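Local coordinates for response regulator receiver protein (Pseudoalteromonas atlantica T6c, PDB 3KTO) that probably acts as a CheY-like receiver module in bacterial signal transduction, with a likely role in regulating transcription, at residues I8-D13 against Q46-A51; I52-E57 against F79-I84; E69-L74 against A101-F106. All blocks are in the same frame, centred on the assembly; numbering follows the deposited sequence.

Interaction 1: I8-D13 against Q46-A51; sequences IIYLVD and QISDDA
The backbone N of Ser48 donates to the Tyr10 hydroxyl over 2.8 Å between N and OH, with an N-H...O angle of 163°. This donor lies at the edge of the tyrosine ring and in its plane, so the phenol meets the loop end-on. CB of Ser48 also comes to 3.1 Å from Tyr10 OH, so, across this contact, Ser48 supplies the two nearest atoms to the oxygen. With CG anti to the carbonyl carbon (chi1 -62°), the Tyr10 ring reaches from strand to loop. One flank of the ring is packed as well: Tyr10 CE2 is 3.5 Å from Ala51 CB, which approaches obliquely, and 4.2 Å from Ile47 CG2, which lies near the ring plane.

A second bond joins strand 8-12 to the start of strand 51-57. Ile8 N donates a hydrogen bond to Asp50 O at 2.8 Å, the donor tilted 35° from the carbonyl plane. Ile8 O, 3.1 Å from Ala51 CA, adds a CA-H...O contact, and the backbone bond between Ile8 and Ile52 completes the parallel bridge of Ile8 with Ala51. The side chain of Ile8 reaches over the loop, its CD1 resting 3.8 Å from Ser48 OG and also near Asp50 CB. The same serine oxygen accepts from Asp50 N at 3.1 Å, closing an ST turn inside the type I turn from Ser48 to Ala51.

The loop thus leads from helix 39-42 into strand 51-57 with its last turn clasped by strand 8-12. Phe42 of that helix meets the Tyr10 ring edge-to-face, and strand 32-36 flanks strand 8-12 on the side away from strand 51-57.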
ATOM      1  N   ILE A   8     -14.886   1.750  24.687  1.00 35.86           N
ATOM      2  CA  ILE A   8     -13.902   2.277  23.758  1.00 33.34           C
ATOM      3  C   ILE A   8     -12.979   1.209  23.195  1.00 30.55           C
ATOM      4  O   ILE A   8     -12.544   0.316  23.913  1.00 28.45           O
ATOM      5  CB  ILE A   8     -13.015   3.323  24.454  1.00 34.76           C
ATOM      6  CG1 ILE A   8     -13.893   4.307  25.232  1.00 37.27           C
ATOM      7  CG2 ILE A   8     -12.157   4.047  23.425  1.00 36.30           C
ATOM      8  CD1 ILE A   8     -13.118   5.285  26.080  1.00 36.83           C
ATOM      9  N   ILE A   9     -12.690   1.309  21.901  1.00 29.06           N
ATOM     10  CA  ILE A   9     -11.762   0.395  21.246  1.00 23.84           C
ATOM     11  C   ILE A   9     -10.694   1.262  20.601  1.00 23.93           C
ATOM     12  O   ILE A   9     -10.993   2.123  19.776  1.00 24.66           O
ATOM     13  CB  ILE A   9     -12.427  -0.470  20.161  1.00 25.37           C
ATOM     14  CG1 ILE A   9     -13.298  -1.545  20.818  1.00 24.75           C
ATOM     15  CG2 ILE A   9     -11.353  -1.138  19.287  1.00 24.20           C
ATOM     16  CD1 ILE A   9     -13.810  -2.592  19.853  1.00 27.29           C
ATOM     17  N   TYR A  10      -9.449   1.042  21.000  1.00 22.12           N
ATOM     18  CA  TYR A  10      -8.333   1.804  20.470  1.00 22.75           C
ATOM     19  C   TYR A  10      -7.826   1.206  19.167  1.00 22.81           C
ATOM     20  O   TYR A  10      -7.557   0.002  19.091  1.00 22.61           O
ATOM     21  CB  TYR A  10      -7.178   1.833  21.477  1.00 24.67           C
ATOM     22  CG  TYR A  10      -7.506   2.497  22.797  1.00 26.03           C
ATOM     23  CD1 TYR A  10      -7.977   3.807  22.841  1.00 27.25           C
ATOM     24  CD2 TYR A  10      -7.328   1.818  24.002  1.00 26.97           C
ATOM     25  CE1 TYR A  10      -8.265   4.430  24.056  1.00 28.26           C
ATOM     26  CE2 TYR A  10      -7.610   2.429  25.223  1.00 28.64           C
ATOM     27  CZ  TYR A  10      -8.079   3.738  25.241  1.00 30.57           C
ATOM     28  OH  TYR A  10      -8.361   4.349  26.442  1.00 33.21           O
ATOM     29  N   LEU A  11      -7.694   2.053  18.151  1.00 20.26           N
ATOM     30  CA  LEU A  11      -7.173   1.631  16.858  1.00 18.65           C
ATOM     31  C   LEU A  11      -5.808   2.290  16.652  1.00 17.92           C
ATOM     32  O   LEU A  11      -5.685   3.511  16.700  1.00 17.40           O
ATOM     33  CB  LEU A  11      -8.122   2.036  15.724  1.00 20.52           C
ATOM     34  CG  LEU A  11      -7.599   1.853  14.288  1.00 23.35           C
ATOM     35  CD1 LEU A  11      -7.185   0.407  14.045  1.00 22.65           C
ATOM     36  CD2 LEU A  11      -8.671   2.262  13.295  1.00 25.84           C
ATOM     37  N   VAL A  12      -4.775   1.476  16.459  1.00 15.64           N
ATOM     38  CA  VAL A  12      -3.431   1.992  16.222  1.00 14.79           C
ATOM     39  C   VAL A  12      -3.056   1.544  14.805  1.00 17.00           C
ATOM     40  O   VAL A  12      -2.875   0.354  14.540  1.00 13.77           O
ATOM     41  CB  VAL A  12      -2.430   1.428  17.249  1.00 14.72           C
ATOM     42  CG1 VAL A  12      -1.114   2.169  17.158  1.00 16.44           C
ATOM     43  CG2 VAL A  12      -2.995   1.554  18.653  1.00 15.32           C
ATOM     44  N   ASP A  13      -2.960   2.510  13.901  1.00 15.84           N
ATOM     45  CA  ASP A  13      -2.663   2.238  12.503  1.00 17.50           C
ATOM     46  C   ASP A  13      -2.108   3.535  11.922  1.00 19.07           C
ATOM     47  O   ASP A  13      -2.732   4.586  12.061  1.00 22.54           O
ATOM     48  CB  ASP A  13      -3.971   1.848  11.792  1.00 16.46           C
ATOM     49  CG  ASP A  13      -3.759   1.397  10.356  1.00 20.53           C
ATOM     50  OD1 ASP A  13      -2.861   1.937   9.682  1.00 23.12           O
ATOM     51  OD2 ASP A  13      -4.512   0.512   9.896  1.00 21.47           O
ATOM     52  N   GLN A  46      -3.528   7.456  28.302  1.00 48.91           N
ATOM     53  CA  GLN A  46      -3.882   6.856  29.578  1.00 50.75           C
ATOM     54  C   GLN A  46      -4.970   5.834  29.260  1.00 49.32           C
ATOM     55  O   GLN A  46      -6.105   6.199  28.956  1.00 49.12           O
ATOM     56  CB  GLN A  46      -4.421   7.926  30.537  1.00 53.91           C
ATOM     57  CG  GLN A  46      -3.731   7.972  31.902  1.00 58.85           C
ATOM     58  CD  GLN A  46      -3.986   6.735  32.755  1.00 61.61           C
ATOM     59  OE1 GLN A  46      -3.549   6.664  33.908  1.00 62.14           O
ATOM     60  NE2 GLN A  46      -4.694   5.758  32.195  1.00 62.81           N
ATOM     61  N   ILE A  47      -4.616   4.553  29.304  1.00 48.86           N
ATOM     62  CA  ILE A  47      -5.578   3.505  28.999  1.00 47.53           C
ATOM     63  C   ILE A  47      -6.814   3.664  29.866  1.00 47.33           C
ATOM     64  O   ILE A  47      -6.748   3.551  31.089  1.00 46.97           O
ATOM     65  CB  ILE A  47      -4.974   2.108  29.206  1.00 47.51           C
ATOM     66  CG1 ILE A  47      -3.712   1.967  28.346  1.00 48.90           C
ATOM     67  CG2 ILE A  47      -5.994   1.042  28.821  1.00 46.90           C
ATOM     68  CD1 ILE A  47      -3.095   0.582  28.349  1.00 49.46           C
ATOM     69  N   SER A  48      -7.940   3.932  29.214  1.00 46.37           N
ATOM     70  CA  SER A  48      -9.209   4.140  29.896  1.00 46.77           C
ATOM     71  C   SER A  48      -9.836   2.872  30.463  1.00 47.80           C
ATOM     72  O   SER A  48      -9.656   1.777  29.927  1.00 47.88           O
ATOM     73  CB  SER A  48     -10.198   4.807  28.942  1.00 45.78           C
ATOM     74  OG  SER A  48     -11.474   4.926  29.542  1.00 45.97           O
ATOM     75  N   ASP A  49     -10.582   3.033  31.554  1.00 48.20           N
ATOM     76  CA  ASP A  49     -11.254   1.907  32.190  1.00 48.55           C
ATOM     77  C   ASP A  49     -12.464   1.493  31.361  1.00 47.08           C
ATOM     78  O   ASP A  49     -13.068   0.451  31.608  1.00 46.89           O
ATOM     79  CB  ASP A  49     -11.693   2.274  33.613  1.00 51.55           C
ATOM     80  CG  ASP A  49     -10.533   2.289  34.597  1.00 54.85           C
ATOM     81  OD1 ASP A  49      -9.979   1.202  34.879  1.00 55.79           O
ATOM     82  OD2 ASP A  49     -10.170   3.385  35.081  1.00 56.42           O
ATOM     83  N   ASP A  50     -12.812   2.314  30.375  1.00 45.43           N
ATOM     84  CA  ASP A  50     -13.943   2.026  29.503  1.00 44.24           C
ATOM     85  C   ASP A  50     -13.488   1.360  28.203  1.00 42.27           C
ATOM     86  O   ASP A  50     -14.296   1.092  27.306  1.00 41.87           O
ATOM     87  CB  ASP A  50     -14.708   3.313  29.197  1.00 45.65           C
ATOM     88  CG  ASP A  50     -15.369   3.898  30.432  1.00 48.20           C
ATOM     89  OD1 ASP A  50     -16.319   3.271  30.951  1.00 48.65           O
ATOM     90  OD2 ASP A  50     -14.932   4.976  30.888  1.00 49.05           O
ATOM     91  N   ALA A  51     -12.189   1.100  28.106  1.00 39.94           N
ATOM     92  CA  ALA A  51     -11.643   0.444  26.924  1.00 36.45           C
ATOM     93  C   ALA A  51     -11.919  -1.045  27.062  1.00 33.98           C
ATOM     94  O   ALA A  51     -11.635  -1.644  28.105  1.00 33.92           O
ATOM     95  CB  ALA A  51     -10.145   0.695  26.825  1.00 35.43           C
TER

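Interaction 2: I52-E57 against F79-I84; sequences IGMIIE and FHLPTI
Three backbone bonds join Met54 and Ile56 to Pro82 and Ile84 in parallel register. Met54 N donates to Pro82 O at 3.0 Å, Ile84 N to Met54 O at 2.8 Å, and Ile56 N to Ile84 O at 2.9 Å. The last two are close to straight, at 170° and 161°. Met54 uses its N-H and its carbonyl on Pro82 and Ile84, the residues flanking its bridge partner Thr83, and CA-H...O contacts from Thr83 and Ile55 fill in between.

Side chains extend this first shell. The Thr83 methyl CG2 sits 3.9 Å from Ile56 CD1, while its OG1 lies 3.8 Å from CB of Met54, a selenomethionine. Next along, the Leu81 side chain crosses that of Met54 at an angle, with CD1 4.0 Å from Met54 CG, and Pro82 CD presses to 3.0 Å from Ile52 O.

The Thr83 side chain is held by the backbone of Leu81: with OG1 beside its N (chi1 -59°), it donates to Leu81 O from above the carbonyl plane. An alanine here would take away both OG1 and CG2, which is likely to leave Leu81 O without that donor and to open a gap beside Ile56 CD1.

Farther out, Glu57 at the C-terminal end of strand 51-57 forms a salt bridge with Lys109; it probably occupies the place where receiver domains usually carry their phosphoacceptor aspartate. The contact closes the beta-alpha-beta unit of strand 51-57, helix 66-76 and strand 83-87. Met54 and Thr83 look toward that helix, meeting Leu74 and Leu71, whereas Ile84 on the other face packs against Asp119 and Val120 of helix 113-127.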
ATOM      1  N   ILE A  52     -12.474  -1.639  26.013  1.00 32.20           N
ATOM      2  CA  ILE A  52     -12.792  -3.057  26.026  1.00 28.84           C
ATOM      3  C   ILE A  52     -11.970  -3.844  25.008  1.00 28.52           C
ATOM      4  O   ILE A  52     -11.880  -5.061  25.101  1.00 27.52           O
ATOM      5  CB  ILE A  52     -14.292  -3.292  25.737  1.00 30.45           C
ATOM      6  CG1 ILE A  52     -14.642  -2.772  24.343  1.00 29.37           C
ATOM      7  CG2 ILE A  52     -15.138  -2.577  26.788  1.00 32.05           C
ATOM      8  CD1 ILE A  52     -16.020  -3.156  23.863  1.00 29.31           C
ATOM      9  N   GLY A  53     -11.372  -3.153  24.038  1.00 26.25           N
ATOM     10  CA  GLY A  53     -10.573  -3.852  23.043  1.00 22.86           C
ATOM     11  C   GLY A  53      -9.620  -2.975  22.250  1.00 21.72           C
ATOM     12  O   GLY A  53      -9.564  -1.759  22.452  1.00 20.27           O
HETATM   13  N   MSE A  54      -8.862  -3.599  21.350  1.00 18.89           N
HETATM   14  CA  MSE A  54      -7.911  -2.882  20.511  1.00 18.15           C
HETATM   15  C   MSE A  54      -7.794  -3.496  19.114  1.00 17.87           C
HETATM   16  O   MSE A  54      -8.054  -4.678  18.913  1.00 16.12           O
HETATM   17  CB  MSE A  54      -6.516  -2.862  21.157  1.00 18.84           C
HETATM   18  CG  MSE A  54      -6.386  -1.958  22.390  1.00 25.32           C
HETATM   19 SE   MSE A  54      -4.548  -1.709  22.999  1.00 32.11          SE
HETATM   20  CE  MSE A  54      -3.844  -0.983  21.403  1.00 23.51           C
ATOM     21  N   ILE A  55      -7.405  -2.664  18.157  1.00 16.83           N
ATOM     22  CA  ILE A  55      -7.189  -3.083  16.775  1.00 15.91           C
ATOM     23  C   ILE A  55      -5.834  -2.475  16.459  1.00 17.30           C
ATOM     24  O   ILE A  55      -5.630  -1.263  16.629  1.00 15.30           O
ATOM     25  CB  ILE A  55      -8.243  -2.524  15.827  1.00 15.44           C
ATOM     26  CG1 ILE A  55      -9.626  -3.030  16.249  1.00 18.63           C
ATOM     27  CG2 ILE A  55      -7.916  -2.938  14.389  1.00 19.91           C
ATOM     28  CD1 ILE A  55     -10.764  -2.609  15.318  1.00 18.62           C
ATOM     29  N   ILE A  56      -4.900  -3.314  16.026  1.00 13.49           N
ATOM     30  CA  ILE A  56      -3.551  -2.843  15.758  1.00 14.17           C
ATOM     31  C   ILE A  56      -3.003  -3.358  14.434  1.00 15.10           C
ATOM     32  O   ILE A  56      -3.123  -4.546  14.121  1.00 14.56           O
ATOM     33  CB  ILE A  56      -2.597  -3.289  16.896  1.00 13.84           C
ATOM     34  CG1 ILE A  56      -3.157  -2.861  18.261  1.00 16.52           C
ATOM     35  CG2 ILE A  56      -1.215  -2.707  16.692  1.00 15.00           C
ATOM     36  CD1 ILE A  56      -2.289  -3.335  19.451  1.00 20.36           C
ATOM     37  N   GLU A  57      -2.413  -2.444  13.668  1.00 13.92           N
ATOM     38  CA  GLU A  57      -1.784  -2.759  12.390  1.00 14.89           C
ATOM     39  C   GLU A  57      -0.475  -3.422  12.798  1.00 14.58           C
ATOM     40  O   GLU A  57       0.278  -2.881  13.611  1.00 11.88           O
ATOM     41  CB  GLU A  57      -1.528  -1.466  11.597  1.00 14.63           C
ATOM     42  CG  GLU A  57      -0.372  -1.506  10.584  1.00 17.49           C
ATOM     43  CD  GLU A  57      -0.549  -2.530   9.477  1.00 21.88           C
ATOM     44  OE1 GLU A  57      -1.561  -2.466   8.742  1.00 19.03           O
ATOM     45  OE2 GLU A  57       0.337  -3.401   9.339  1.00 20.19           O
ATOM     46  N   PHE A  79      -1.680  -5.494  30.767  1.00 45.94           N
ATOM     47  CA  PHE A  79      -2.873  -5.031  30.060  1.00 46.90           C
ATOM     48  C   PHE A  79      -3.416  -6.140  29.167  1.00 46.02           C
ATOM     49  O   PHE A  79      -2.760  -6.551  28.211  1.00 46.10           O
ATOM     50  CB  PHE A  79      -2.543  -3.791  29.229  1.00 49.01           C
ATOM     51  CG  PHE A  79      -2.349  -2.553  30.051  1.00 50.90           C
ATOM     52  CD1 PHE A  79      -3.437  -1.928  30.655  1.00 52.37           C
ATOM     53  CD2 PHE A  79      -1.079  -2.017  30.233  1.00 52.10           C
ATOM     54  CE1 PHE A  79      -3.261  -0.783  31.427  1.00 52.61           C
ATOM     55  CE2 PHE A  79      -0.892  -0.875  31.002  1.00 52.97           C
ATOM     56  CZ  PHE A  79      -1.986  -0.256  31.601  1.00 53.61           C
ATOM     57  N   HIS A  80      -4.615  -6.620  29.484  1.00 44.35           N
ATOM     58  CA  HIS A  80      -5.221  -7.700  28.718  1.00 43.65           C
ATOM     59  C   HIS A  80      -6.543  -7.341  28.055  1.00 41.64           C
ATOM     60  O   HIS A  80      -7.619  -7.633  28.584  1.00 42.29           O
ATOM     61  CB  HIS A  80      -5.413  -8.925  29.613  1.00 46.80           C
ATOM     62  CG  HIS A  80      -4.137  -9.440  30.206  1.00 50.18           C
ATOM     63  ND1 HIS A  80      -3.482  -8.795  31.234  1.00 52.27           N
ATOM     64  CD2 HIS A  80      -3.373 -10.509  29.886  1.00 51.98           C
ATOM     65  CE1 HIS A  80      -2.370  -9.447  31.522  1.00 52.70           C
ATOM     66  NE2 HIS A  80      -2.278 -10.490  30.718  1.00 53.39           N
ATOM     67  N   LEU A  81      -6.452  -6.715  26.885  1.00 36.95           N
ATOM     68  CA  LEU A  81      -7.631  -6.320  26.130  1.00 32.71           C
ATOM     69  C   LEU A  81      -7.681  -7.142  24.855  1.00 29.14           C
ATOM     70  O   LEU A  81      -6.664  -7.304  24.184  1.00 29.50           O
ATOM     71  CB  LEU A  81      -7.554  -4.839  25.761  1.00 35.13           C
ATOM     72  CG  LEU A  81      -7.473  -3.813  26.894  1.00 36.61           C
ATOM     73  CD1 LEU A  81      -7.160  -2.438  26.321  1.00 38.28           C
ATOM     74  CD2 LEU A  81      -8.785  -3.793  27.658  1.00 38.40           C
ATOM     75  N   PRO A  82      -8.860  -7.684  24.511  1.00 25.98           N
ATOM     76  CA  PRO A  82      -8.987  -8.484  23.290  1.00 23.26           C
ATOM     77  C   PRO A  82      -8.449  -7.633  22.153  1.00 21.31           C
ATOM     78  O   PRO A  82      -8.909  -6.507  21.950  1.00 18.65           O
ATOM     79  CB  PRO A  82     -10.491  -8.702  23.173  1.00 23.29           C
ATOM     80  CG  PRO A  82     -10.945  -8.689  24.598  1.00 27.51           C
ATOM     81  CD  PRO A  82     -10.162  -7.542  25.183  1.00 26.95           C
ATOM     82  N   THR A  83      -7.476  -8.161  21.421  1.00 19.71           N
ATOM     83  CA  THR A  83      -6.875  -7.404  20.337  1.00 18.35           C
ATOM     84  C   THR A  83      -6.971  -8.073  18.974  1.00 19.33           C
ATOM     85  O   THR A  83      -6.660  -9.255  18.820  1.00 19.84           O
ATOM     86  CB  THR A  83      -5.396  -7.121  20.640  1.00 19.75           C
ATOM     87  OG1 THR A  83      -5.293  -6.375  21.862  1.00 20.99           O
ATOM     88  CG2 THR A  83      -4.754  -6.345  19.501  1.00 20.49           C
ATOM     89  N   ILE A  84      -7.414  -7.294  17.994  1.00 17.80           N
ATOM     90  CA  ILE A  84      -7.535  -7.751  16.616  1.00 16.63           C
ATOM     91  C   ILE A  84      -6.315  -7.179  15.887  1.00 15.56           C
ATOM     92  O   ILE A  84      -6.141  -5.963  15.825  1.00 17.90           O
ATOM     93  CB  ILE A  84      -8.806  -7.175  15.935  1.00 17.53           C
ATOM     94  CG1 ILE A  84     -10.065  -7.615  16.679  1.00 19.41           C
ATOM     95  CG2 ILE A  84      -8.870  -7.625  14.494  1.00 17.35           C
ATOM     96  CD1 ILE A  84     -11.337  -6.967  16.136  1.00 22.66           C
TER

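Interaction 3: E69-L74 against A101-F106; sequences ELLETL and ASAADF
Leu71 and Ala101 point their side chains at each other where helix 66-76 meets the turn that ends helix 92-100. That turn is a Schellman motif: Ser102, with phi at 79°, is its C-prime residue, and the backbone N atoms of Ser102 and Ala103 bond back to Met99 O and Ala98 O. The positive phi swings the chain out of the helix and toward strand 105-108, in the alpha/beta arrangement of a CheY-like receiver domain.

The leucine carries most of this contact. Its CG stands opposite the backbone N (chi1 173°), which carries the branch outward from the helix onto the turn. CG and CD2 of Leu71 each lie 3.4 Å from Ala101 O, so the branch rests against the carbonyl oxygen as well as the methyl; Leu71 CD2 to Ala101 CB is 3.8 Å. No polar bond links the two segments, and the fit is one of shape.

Glu72 approaches the same methyl from the next position on the helix. Its aliphatic part does the touching, with CG 3.7 Å from Ala101 CB, while the extended chain carries the carboxylate on to a salt bridge with Arg97 of helix 92-100. The small alanine is thus held between a branched apolar group and the stem of an acid whose charged end ties the two helices together. Ile68 adds to the cover of Ala101, and Leu71 also touches Thr83 of strand 83-87. Farther along the turn, Ala103 is reached by the same leucine methyl, its CB lying 4.1 Å from Leu71 CD2.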
ATOM      1  N   GLU A  69       4.746  -6.119  18.473  1.00 16.77           N
ATOM      2  CA  GLU A  69       5.652  -5.830  19.585  1.00 17.96           C
ATOM      3  C   GLU A  69       4.872  -4.975  20.603  1.00 18.92           C
ATOM      4  O   GLU A  69       4.959  -5.178  21.816  1.00 19.21           O
ATOM      5  CB  GLU A  69       6.877  -5.082  19.058  1.00 22.14           C
ATOM      6  CG  GLU A  69       7.941  -4.791  20.086  1.00 30.59           C
ATOM      7  CD  GLU A  69       9.141  -4.093  19.478  1.00 34.94           C
ATOM      8  OE1 GLU A  69       8.951  -3.036  18.849  1.00 37.78           O
ATOM      9  OE2 GLU A  69      10.273  -4.600  19.625  1.00 38.84           O
ATOM     10  N   LEU A  70       4.097  -4.020  20.099  1.00 18.72           N
ATOM     11  CA  LEU A  70       3.288  -3.178  20.972  1.00 17.94           C
ATOM     12  C   LEU A  70       2.363  -4.072  21.793  1.00 18.84           C
ATOM     13  O   LEU A  70       2.251  -3.913  23.004  1.00 19.10           O
ATOM     14  CB  LEU A  70       2.457  -2.186  20.155  1.00 15.04           C
ATOM     15  CG  LEU A  70       1.408  -1.378  20.926  1.00 15.34           C
ATOM     16  CD1 LEU A  70       2.060  -0.574  22.052  1.00 17.01           C
ATOM     17  CD2 LEU A  70       0.702  -0.452  19.951  1.00 16.18           C
ATOM     18  N   LEU A  71       1.701  -5.017  21.130  1.00 17.87           N
ATOM     19  CA  LEU A  71       0.802  -5.933  21.832  1.00 18.18           C
ATOM     20  C   LEU A  71       1.572  -6.713  22.900  1.00 18.38           C
ATOM     21  O   LEU A  71       1.117  -6.839  24.031  1.00 18.21           O
ATOM     22  CB  LEU A  71       0.149  -6.925  20.847  1.00 18.13           C
ATOM     23  CG  LEU A  71      -0.689  -8.053  21.462  1.00 17.31           C
ATOM     24  CD1 LEU A  71      -1.724  -7.488  22.436  1.00 17.72           C
ATOM     25  CD2 LEU A  71      -1.386  -8.821  20.332  1.00 18.36           C
ATOM     26  N   GLU A  72       2.733  -7.241  22.530  1.00 18.31           N
ATOM     27  CA  GLU A  72       3.552  -8.006  23.467  1.00 20.17           C
ATOM     28  C   GLU A  72       3.931  -7.154  24.687  1.00 20.64           C
ATOM     29  O   GLU A  72       3.895  -7.627  25.819  1.00 21.62           O
ATOM     30  CB  GLU A  72       4.811  -8.519  22.767  1.00 20.89           C
ATOM     31  CG  GLU A  72       4.502  -9.438  21.582  1.00 21.90           C
ATOM     32  CD  GLU A  72       5.734  -9.839  20.785  1.00 22.08           C
ATOM     33  OE1 GLU A  72       6.749  -9.119  20.832  1.00 22.34           O
ATOM     34  OE2 GLU A  72       5.674 -10.869  20.085  1.00 23.36           O
ATOM     35  N   THR A  73       4.285  -5.898  24.445  1.00 21.46           N
ATOM     36  CA  THR A  73       4.661  -4.999  25.526  1.00 23.11           C
ATOM     37  C   THR A  73       3.509  -4.776  26.500  1.00 25.30           C
ATOM     38  O   THR A  73       3.689  -4.860  27.715  1.00 26.14           O
ATOM     39  CB  THR A  73       5.109  -3.636  24.981  1.00 24.97           C
ATOM     40  OG1 THR A  73       6.344  -3.797  24.268  1.00 25.85           O
ATOM     41  CG2 THR A  73       5.294  -2.634  26.129  1.00 26.96           C
ATOM     42  N   LEU A  74       2.329  -4.486  25.960  1.00 24.68           N
ATOM     43  CA  LEU A  74       1.150  -4.250  26.778  1.00 25.47           C
ATOM     44  C   LEU A  74       0.781  -5.489  27.583  1.00 27.51           C
ATOM     45  O   LEU A  74       0.391  -5.386  28.747  1.00 28.12           O
ATOM     46  CB  LEU A  74      -0.031  -3.847  25.901  1.00 25.12           C
ATOM     47  CG  LEU A  74       0.089  -2.530  25.137  1.00 23.60           C
ATOM     48  CD1 LEU A  74      -1.106  -2.392  24.219  1.00 24.78           C
ATOM     49  CD2 LEU A  74       0.161  -1.354  26.112  1.00 27.14           C
ATOM     50  N   ALA A 101       1.123 -13.769  20.832  1.00 19.68           N
ATOM     51  CA  ALA A 101       1.073 -12.521  21.586  1.00 21.97           C
ATOM     52  C   ALA A 101      -0.332 -12.303  22.143  1.00 21.76           C
ATOM     53  O   ALA A 101      -0.651 -11.223  22.639  1.00 23.49           O
ATOM     54  CB  ALA A 101       1.482 -11.355  20.693  1.00 21.54           C
ATOM     55  N   SER A 102      -1.160 -13.342  22.030  1.00 21.37           N
ATOM     56  CA  SER A 102      -2.537 -13.358  22.517  1.00 20.96           C
ATOM     57  C   SER A 102      -3.589 -12.653  21.666  1.00 20.54           C
ATOM     58  O   SER A 102      -4.701 -12.425  22.132  1.00 20.24           O
ATOM     59  CB  SER A 102      -2.613 -12.800  23.940  1.00 24.39           C
ATOM     60  OG  SER A 102      -2.647 -11.381  23.924  1.00 29.46           O
ATOM     61  N   ALA A 103      -3.257 -12.307  20.432  1.00 18.34           N
ATOM     62  CA  ALA A 103      -4.232 -11.644  19.568  1.00 17.45           C
ATOM     63  C   ALA A 103      -5.502 -12.489  19.477  1.00 19.51           C
ATOM     64  O   ALA A 103      -5.425 -13.709  19.388  1.00 19.15           O
ATOM     65  CB  ALA A 103      -3.641 -11.442  18.175  1.00 15.83           C
ATOM     66  N   ALA A 104      -6.663 -11.841  19.514  1.00 19.53           N
ATOM     67  CA  ALA A 104      -7.937 -12.561  19.417  1.00 21.03           C
ATOM     68  C   ALA A 104      -8.156 -13.034  17.979  1.00 21.61           C
ATOM     69  O   ALA A 104      -8.800 -14.048  17.744  1.00 23.61           O
ATOM     70  CB  ALA A 104      -9.097 -11.662  19.857  1.00 23.20           C
ATOM     71  N   ASP A 105      -7.617 -12.287  17.021  1.00 20.39           N
ATOM     72  CA  ASP A 105      -7.727 -12.647  15.607  1.00 20.38           C
ATOM     73  C   ASP A 105      -6.669 -11.876  14.821  1.00 18.98           C
ATOM     74  O   ASP A 105      -6.134 -10.873  15.295  1.00 17.17           O
ATOM     75  CB  ASP A 105      -9.139 -12.328  15.071  1.00 20.60           C
ATOM     76  CG  ASP A 105      -9.464 -13.069  13.763  1.00 24.73           C
ATOM     77  OD1 ASP A 105      -8.760 -14.040  13.426  1.00 24.58           O
ATOM     78  OD2 ASP A 105     -10.437 -12.685  13.075  1.00 24.77           O
ATOM     79  N   PHE A 106      -6.345 -12.384  13.639  1.00 18.09           N
ATOM     80  CA  PHE A 106      -5.379 -11.759  12.748  1.00 18.96           C
ATOM     81  C   PHE A 106      -6.149 -11.649  11.431  1.00 22.28           C
ATOM     82  O   PHE A 106      -6.606 -12.662  10.901  1.00 20.63           O
ATOM     83  CB  PHE A 106      -4.150 -12.663  12.587  1.00 20.04           C
ATOM     84  CG  PHE A 106      -3.035 -12.041  11.798  1.00 21.29           C
ATOM     85  CD1 PHE A 106      -2.018 -11.355  12.434  1.00 20.99           C
ATOM     86  CD2 PHE A 106      -3.025 -12.115  10.411  1.00 24.75           C
ATOM     87  CE1 PHE A 106      -0.999 -10.747  11.705  1.00 22.91           C
ATOM     88  CE2 PHE A 106      -2.011 -11.510   9.667  1.00 27.06           C
ATOM     89  CZ  PHE A 106      -0.997 -10.825  10.315  1.00 24.60           C
TER

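Interaction 2 is the core of the set, a buried pairing of two inner strands, whereas interaction 1 lies at the surface and interaction 3 is partly buried. Their chemistry follows: backbone bonds dominate interaction 2, interaction 1 mixes one backbone bond between strands with a side-chain hydroxyl bond, and interaction 3 rests on apolar packing. Interactions 1 and 2 share the sheet, for Ile8 O and Tyr10 O probably accept from Ile52 N and Ile55 N. Interactions 2 and 3 cross along the chain, and Thr83 O probably accepts from Ala104 N, joining strand 83-87 to segment 101-106. Leu70, in the helix of interaction 3, packs on Val12 of interaction 1.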